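Local coordinates for protein chymotrypsin-like serine protease (Equine arteritis virus, PDB 1MBM) that probably cleaves the viral replicase polyprotein as a serine proteinase with a chymotrypsin-like fold and an alpha/beta C-terminal extension, at residues T91-L99 against L190-E198. Sequence-based numbering, arbitrary orientation.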
loop_
_atom_site.group_PDB
_atom_site.type_symbol
_atom_site.label_atom_id
_atom_site.label_comp_id
_atom_site.label_asym_id
_atom_site.label_seq_id
_atom_site.Cartn_x
_atom_site.Cartn_y
_atom_site.Cartn_z
ATOM N N THR A 91 -4.075 -0.720 -6.302
ATOM C CA THR A 91 -4.182 0.470 -7.139
ATOM C C THR A 91 -5.468 0.472 -7.950
ATOM O O THR A 91 -6.190 -0.528 -8.018
ATOM C CB THR A 91 -2.967 0.603 -8.086
ATOM O OG1 THR A 91 -3.144 -0.230 -9.242
ATOM C CG2 THR A 91 -1.711 0.065 -7.432
ATOM N N ALA A 92 -5.743 1.600 -8.586
ATOM C CA ALA A 92 -6.931 1.720 -9.423
ATOM C C ALA A 92 -6.843 0.918 -10.728
ATOM O O ALA A 92 -7.818 0.837 -11.471
ATOM C CB ALA A 92 -7.209 3.159 -9.706
ATOM N N THR A 93 -5.686 0.323 -11.012
ATOM C CA THR A 93 -5.550 -0.494 -12.218
ATOM C C THR A 93 -5.124 -1.907 -11.880
ATOM O O THR A 93 -4.454 -2.565 -12.670
ATOM C CB THR A 93 -4.554 0.116 -13.221
ATOM O OG1 THR A 93 -3.411 0.611 -12.520
ATOM C CG2 THR A 93 -5.139 1.364 -13.887
ATOM N N GLY A 94 -5.513 -2.375 -10.699
ATOM C CA GLY A 94 -5.188 -3.724 -10.288
ATOM C C GLY A 94 -4.226 -3.778 -9.118
ATOM O O GLY A 94 -3.565 -2.785 -8.788
ATOM N N ASP A 95 -4.157 -4.950 -8.494
ATOM C CA ASP A 95 -3.245 -5.194 -7.398
ATOM C C ASP A 95 -1.805 -5.372 -7.853
ATOM O O ASP A 95 -1.506 -6.136 -8.775
ATOM C CB ASP A 95 -3.655 -6.441 -6.620
ATOM C CG ASP A 95 -4.884 -6.221 -5.773
ATOM O OD1 ASP A 95 -5.456 -5.104 -5.807
ATOM O OD2 ASP A 95 -5.362 -7.119 -5.063
ATOM N N GLU A 96 -0.913 -4.670 -7.171
ATOM C CA GLU A 96 0.508 -4.794 -7.415
ATOM C C GLU A 96 1.073 -5.616 -6.253
ATOM O O GLU A 96 1.004 -5.188 -5.097
ATOM C CB GLU A 96 1.117 -3.396 -7.448
ATOM C CG GLU A 96 2.454 -3.269 -8.144
ATOM C CD GLU A 96 2.438 -3.751 -9.583
ATOM O OE1 GLU A 96 1.927 -3.052 -10.484
ATOM O OE2 GLU A 96 2.958 -4.840 -9.807
ATOM N N GLU A 97 1.592 -6.806 -6.543
ATOM C CA GLU A 97 2.200 -7.634 -5.504
ATOM C C GLU A 97 3.608 -7.132 -5.206
ATOM O O GLU A 97 4.420 -7.000 -6.116
ATOM C CB GLU A 97 2.242 -9.121 -5.909
ATOM C CG GLU A 97 2.942 -9.990 -4.867
ATOM C CD GLU A 97 2.673 -11.484 -5.010
ATOM O OE1 GLU A 97 3.369 -12.141 -5.812
ATOM O OE2 GLU A 97 1.786 -12.010 -4.303
ATOM N N GLY A 98 3.894 -6.843 -3.937
ATOM C CA GLY A 98 5.199 -6.335 -3.561
ATOM C C GLY A 98 5.727 -6.902 -2.254
ATOM O O GLY A 98 5.058 -7.709 -1.602
ATOM N N LEU A 99 6.938 -6.499 -1.890
ATOM C CA LEU A 99 7.546 -6.914 -0.631
ATOM C C LEU A 99 7.210 -5.877 0.406
ATOM O O LEU A 99 7.327 -4.682 0.151
ATOM C CB LEU A 99 9.066 -6.992 -0.750
ATOM C CG LEU A 99 9.827 -6.976 0.585
ATOM C CD1 LEU A 99 9.651 -8.309 1.321
ATOM C CD2 LEU A 99 11.302 -6.653 0.387
ATOM N N LEU A 190 9.307 -12.840 -5.552
ATOM C CA LEU A 190 8.602 -11.643 -5.115
ATOM C C LEU A 190 9.221 -10.449 -5.825
ATOM O O LEU A 190 8.543 -9.750 -6.582
ATOM C CB LEU A 190 8.706 -11.464 -3.596
ATOM C CG LEU A 190 7.406 -11.306 -2.799
ATOM C CD1 LEU A 190 7.670 -10.797 -1.385
ATOM C CD2 LEU A 190 6.405 -10.419 -3.513
ATOM N N ILE A 191 10.514 -10.238 -5.595
ATOM C CA ILE A 191 11.249 -9.143 -6.233
ATOM C C ILE A 191 11.231 -9.231 -7.768
ATOM O O ILE A 191 11.024 -8.221 -8.447
ATOM C CB ILE A 191 12.688 -9.062 -5.686
ATOM C CG1 ILE A 191 12.657 -8.799 -4.181
ATOM C CG2 ILE A 191 13.463 -7.954 -6.384
ATOM C CD1 ILE A 191 14.013 -8.849 -3.518
ATOM N N ASP A 192 11.415 -10.440 -8.304
ATOM C CA ASP A 192 11.355 -10.677 -9.751
ATOM C C ASP A 192 9.973 -10.379 -10.316
ATOM O O ASP A 192 9.834 -10.043 -11.489
ATOM C CB ASP A 192 11.686 -12.136 -10.080
ATOM C CG ASP A 192 13.079 -12.308 -10.642
ATOM O OD1 ASP A 192 14.053 -12.212 -9.867
ATOM O OD2 ASP A 192 13.295 -12.549 -11.851
ATOM N N GLY A 193 8.957 -10.523 -9.472
ATOM C CA GLY A 193 7.576 -10.291 -9.852
ATOM C C GLY A 193 7.225 -8.844 -10.126
ATOM O O GLY A 193 6.095 -8.553 -10.520
ATOM N N LEU A 194 8.196 -7.954 -9.912
ATOM C CA LEU A 194 8.080 -6.514 -10.173
ATOM C C LEU A 194 7.135 -6.158 -11.333
ATOM O O LEU A 194 7.308 -6.645 -12.454
ATOM C CB LEU A 194 9.483 -5.929 -10.433
ATOM C CG LEU A 194 10.121 -6.091 -11.825
ATOM C CD1 LEU A 194 10.222 -4.743 -12.531
ATOM C CD2 LEU A 194 11.493 -6.739 -11.762
ATOM N N SER A 195 6.143 -5.315 -11.046
ATOM C CA SER A 195 5.142 -4.881 -12.029
ATOM C C SER A 195 4.263 -6.039 -12.506
ATOM O O SER A 195 4.582 -6.722 -13.484
ATOM C CB SER A 195 5.789 -4.148 -13.208
ATOM O OG SER A 195 4.851 -3.943 -14.240
ATOM N N ASN A 196 3.139 -6.237 -11.823
ATOM C CA ASN A 196 2.280 -7.382 -12.101
ATOM C C ASN A 196 0.775 -7.100 -12.070
ATOM O O ASN A 196 -0.030 -8.030 -12.084
ATOM C CB ASN A 196 2.613 -8.508 -11.111
ATOM C CG ASN A 196 2.585 -8.039 -9.657
ATOM O OD1 ASN A 196 1.550 -7.614 -9.154
ATOM N ND2 ASN A 196 3.728 -8.114 -8.984
ATOM N N ARG A 197 0.389 -5.830 -12.042
ATOM C CA ARG A 197 -1.027 -5.484 -11.929
ATOM C C ARG A 197 -1.860 -5.760 -13.187
ATOM O O ARG A 197 -3.087 -5.785 -13.128
ATOM C CB ARG A 197 -1.207 -4.037 -11.448
ATOM C CG ARG A 197 -0.968 -2.974 -12.500
ATOM C CD ARG A 197 -1.197 -1.555 -11.994
ATOM N NE ARG A 197 -0.045 -1.038 -11.264
ATOM C CZ ARG A 197 0.039 0.194 -10.775
ATOM N NH1 ARG A 197 -0.965 1.045 -10.930
ATOM N NH2 ARG A 197 1.134 0.578 -10.138
ATOM N N GLU A 198 -1.186 -5.981 -14.312
ATOM C CA GLU A 198 -1.860 -6.290 -15.569
ATOM C C GLU A 198 -1.989 -7.798 -15.771
ATOM O O GLU A 198 -1.594 -8.596 -14.915
ATOM C CB GLU A 198 -1.114 -5.651 -16.748
ATOM C CG GLU A 198 0.404 -5.619 -16.600
ATOM C CD GLU A 198 1.061 -6.973 -16.816
ATOM O OE1 GLU A 198 1.137 -7.419 -17.983
ATOM O OE2 GLU A 198 1.508 -7.589 -15.821
HETATM O O HOH W 1 2.424 -3.022 -13.564
HETATM O O HOH W 2 5.960 -9.330 -7.084
#
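Asn196 lays its carboxamide against the backbone of Glu97 and binds it twice: Asn196 OD1 accepts from Glu97 N at 2.7 Å, nearly straight at 176°, while Asn196 ND2 donates to Glu97 O at 3.2 Å. Both bonds lie on carbonyl lone pairs, so the amide imitates an adjoining strand; ND2 also donates to Gly193 O, further fixing its rotation. Beside it, Glu96 OE2 takes Asn196 N in a very short bond of 2.5 Å. Glu96 OE1 uses its anti lone pair for Arg197 NE at 2.9 Å, a salt bridge with the two planes 51° apart, and accepts from a water that also reaches Ser195 OG. The arginine chain bends at chi3, bringing Arg197 NH1 to Thr93 OG1 at 2.9 Å, only 5° from the guanidinium plane; Thr91 CG2 lies 3.6 Å above that plane, offset toward its rim. Arg197 NH2 makes a salt bridge to Asp113 and a hydrogen bond to Trp108 O.

Toward the helix, direct bonds give way to van der Waals contacts, Leu190 CD2 to Glu97 CG at 3.7 Å and Leu190 CD1 to Leu99 CB at 4.1 Å, and a water links Leu190 O to Glu97 O beside the exposed Glu97 side chain. The tail after helix 185-192 thus follows strand 94-100 of the second beta-barrel domain; Leu190 packs on Phe161, and Leu99 and Ile191 meet Leu106 of strand 105-106.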